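Local coordinates for acyl-[acyl-carrier-protein]--UDP-N-acetylglucosamine O-acyltransferase (Acinetobacter baumannii, PDB 4E6U), which catalyses transfer of an acyl chain from acyl carrier protein to UDP-N-acetylglucosamine, an early step in making the lipid A part of lipopolysaccharide, at residues A[211-216]-A[246-251]. Sequence-based numbering, arbitrary orientation.
Sequences KNTIQG and VPEAQL. With SO4 (sulfate ion), chain B.
Thr213 and Val246 form the closest backbone approach, with their CA atoms 5.7 Å apart, where the first turn of helix 211-225 meets the turn that leads into helix 250-258. Both segments belong to the helical C-terminal domain that follows the left-handed parallel beta-helix of this hexapeptide-repeat acyltransferase. Val246 points its side chain at the helix and rests both methyl groups on its backbone. CG1 lies anti to the backbone N (chi1 -177°) and comes within 3.8 Å of Thr213 O. CG2, the other branch, faces Asn212 O and reaches 4.1 Å from Gly216 CA. Gly216 has no side chain, and this lets the valine methyl settle against the helix backbone. Asn212 O still accepts the helix bond from Gly216 N, so the methyl packs beside a carbonyl that is already used.

The side chains of Thr213 and Glu248 cross at about a right angle. The methyl CG2 of Thr213 sits over the flat face of the Glu248 carboxylate, 3.6 Å from Glu248 CD and 3.5 Å from Glu248 OE1; the glutamate chain bends at chi2 (82°) to bring the group there. This touch is van der Waals in kind. Polar linkage goes through a water, which donates to Glu248 OE1 at 2.7 Å and is hydrogen-bonded to Thr213 OG1 at 2.6 Å. The same hydroxyl is hydrogen-bonded to Ser210 OG, just before the helix. Trp209 touches the Glu248 side chain, and Tyr186 OH bonds to Glu248 O, tying this turn to the loop around Tyr186.

A sulfate, probably from the crystallisation liquor, sits beside the first turn of helix 211-225 and is also bonded by Ser210 OG. Asn212 ND2 donates to its O3 over 3.3 Å, a long but nearly straight bond with an N-H...O angle of 172°.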
loop_
_atom_site.group_PDB
_atom_site.type_symbol
_atom_site.label_atom_id
_atom_site.label_comp_id
_atom_site.label_asym_id
_atom_site.label_seq_id
_atom_site.Cartn_x
_atom_site.Cartn_y
_atom_site.Cartn_z
ATOM N N LYS A 211 20.134 30.248 14.906
ATOM C CA LYS A 211 21.279 29.718 14.159
ATOM C C LYS A 211 22.240 28.949 15.063
ATOM O O LYS A 211 22.746 27.889 14.678
ATOM C CB LYS A 211 22.028 30.847 13.440
ATOM N N ASN A 212 22.488 29.489 16.257
ATOM C CA ASN A 212 23.365 28.849 17.240
ATOM C C ASN A 212 22.844 27.484 17.685
ATOM O O ASN A 212 23.619 26.537 17.836
ATOM C CB ASN A 212 23.566 29.757 18.457
ATOM C CG ASN A 212 24.424 30.971 18.147
ATOM O OD1 ASN A 212 25.595 30.841 17.778
ATOM N ND2 ASN A 212 23.847 32.162 18.302
ATOM N N THR A 213 21.529 27.401 17.888
ATOM C CA THR A 213 20.862 26.148 18.211
ATOM C C THR A 213 21.048 25.153 17.066
ATOM O O THR A 213 21.436 24.009 17.293
ATOM C CB THR A 213 19.352 26.356 18.481
ATOM O OG1 THR A 213 19.183 27.307 19.542
ATOM C CG2 THR A 213 18.684 25.047 18.871
ATOM N N ILE A 214 20.775 25.610 15.844
ATOM C CA ILE A 214 20.910 24.795 14.632
ATOM C C ILE A 214 22.340 24.273 14.443
ATOM O O ILE A 214 22.541 23.086 14.162
ATOM C CB ILE A 214 20.444 25.588 13.377
ATOM C CG1 ILE A 214 18.932 25.822 13.445
ATOM C CG2 ILE A 214 20.841 24.867 12.076
ATOM C CD1 ILE A 214 18.437 26.976 12.599
ATOM N N GLN A 215 23.316 25.163 14.605
ATOM C CA GLN A 215 24.735 24.809 14.510
ATOM C C GLN A 215 25.138 23.736 15.538
ATOM O O GLN A 215 25.861 22.796 15.199
ATOM C CB GLN A 215 25.617 26.062 14.632
ATOM C CG GLN A 215 27.130 25.809 14.713
ATOM C CD GLN A 215 27.724 25.189 13.450
ATOM O OE1 GLN A 215 27.196 25.349 12.342
ATOM N NE2 GLN A 215 28.839 24.479 13.614
ATOM N N GLY A 216 24.667 23.872 16.777
ATOM C CA GLY A 216 24.884 22.848 17.802
ATOM C C GLY A 216 24.343 21.482 17.392
ATOM O O GLY A 216 24.991 20.456 17.585
ATOM N N VAL A 246 23.086 24.419 24.215
ATOM C CA VAL A 246 22.030 23.954 23.299
ATOM C C VAL A 246 21.193 22.885 24.006
ATOM O O VAL A 246 21.382 21.681 23.799
ATOM C CB VAL A 246 22.616 23.448 21.955
ATOM C CG1 VAL A 246 21.495 23.040 20.985
ATOM C CG2 VAL A 246 23.496 24.514 21.312
ATOM N N PRO A 247 20.255 23.317 24.871
ATOM C CA PRO A 247 19.448 22.364 25.624
ATOM C C PRO A 247 18.609 21.439 24.727
ATOM O O PRO A 247 18.250 20.332 25.142
ATOM C CB PRO A 247 18.548 23.264 26.494
ATOM C CG PRO A 247 18.605 24.592 25.877
ATOM C CD PRO A 247 19.955 24.711 25.253
ATOM N N GLU A 248 18.354 21.894 23.506
ATOM C CA GLU A 248 17.631 21.110 22.494
ATOM C C GLU A 248 18.367 19.824 22.117
ATOM O O GLU A 248 17.763 18.871 21.628
ATOM C CB GLU A 248 17.387 21.961 21.243
ATOM C CG GLU A 248 16.481 23.196 21.476
ATOM C CD GLU A 248 17.201 24.412 22.055
ATOM O OE1 GLU A 248 18.424 24.353 22.300
ATOM O OE2 GLU A 248 16.535 25.451 22.261
ATOM N N ALA A 249 19.676 19.778 22.369
ATOM C CA ALA A 249 20.432 18.560 22.104
ATOM C C ALA A 249 20.058 17.395 23.019
ATOM O O ALA A 249 20.381 16.235 22.732
ATOM C CB ALA A 249 21.943 18.838 22.154
ATOM N N GLN A 250 19.344 17.673 24.115
ATOM C CA GLN A 250 18.918 16.595 24.999
ATOM C C GLN A 250 18.029 15.539 24.304
ATOM O O GLN A 250 18.093 14.358 24.628
ATOM C CB GLN A 250 18.228 17.137 26.261
ATOM C CG GLN A 250 17.887 16.051 27.291
ATOM C CD GLN A 250 19.109 15.317 27.842
ATOM O OE1 GLN A 250 20.080 15.946 28.252
ATOM N NE2 GLN A 250 19.053 13.996 27.875
ATOM N N LEU A 251 17.213 15.978 23.347
ATOM C CA LEU A 251 16.396 15.027 22.582
ATOM C C LEU A 251 17.229 14.024 21.789
ATOM O O LEU A 251 16.847 12.858 21.681
ATOM C CB LEU A 251 15.416 15.746 21.651
ATOM C CG LEU A 251 14.289 16.585 22.252
ATOM C CD1 LEU A 251 13.263 16.869 21.148
ATOM C CD2 LEU A 251 13.610 15.903 23.445
HETATM S S SO4 B . 21.003 31.753 20.760
HETATM O O1 SO4 B . 20.834 30.333 20.463
HETATM O O2 SO4 B . 22.336 31.979 21.312
HETATM O O3 SO4 B . 20.851 32.526 19.530
HETATM O O4 SO4 B . 19.991 32.170 21.727
HETATM O O HOH W 1 19.912 26.572 21.954
#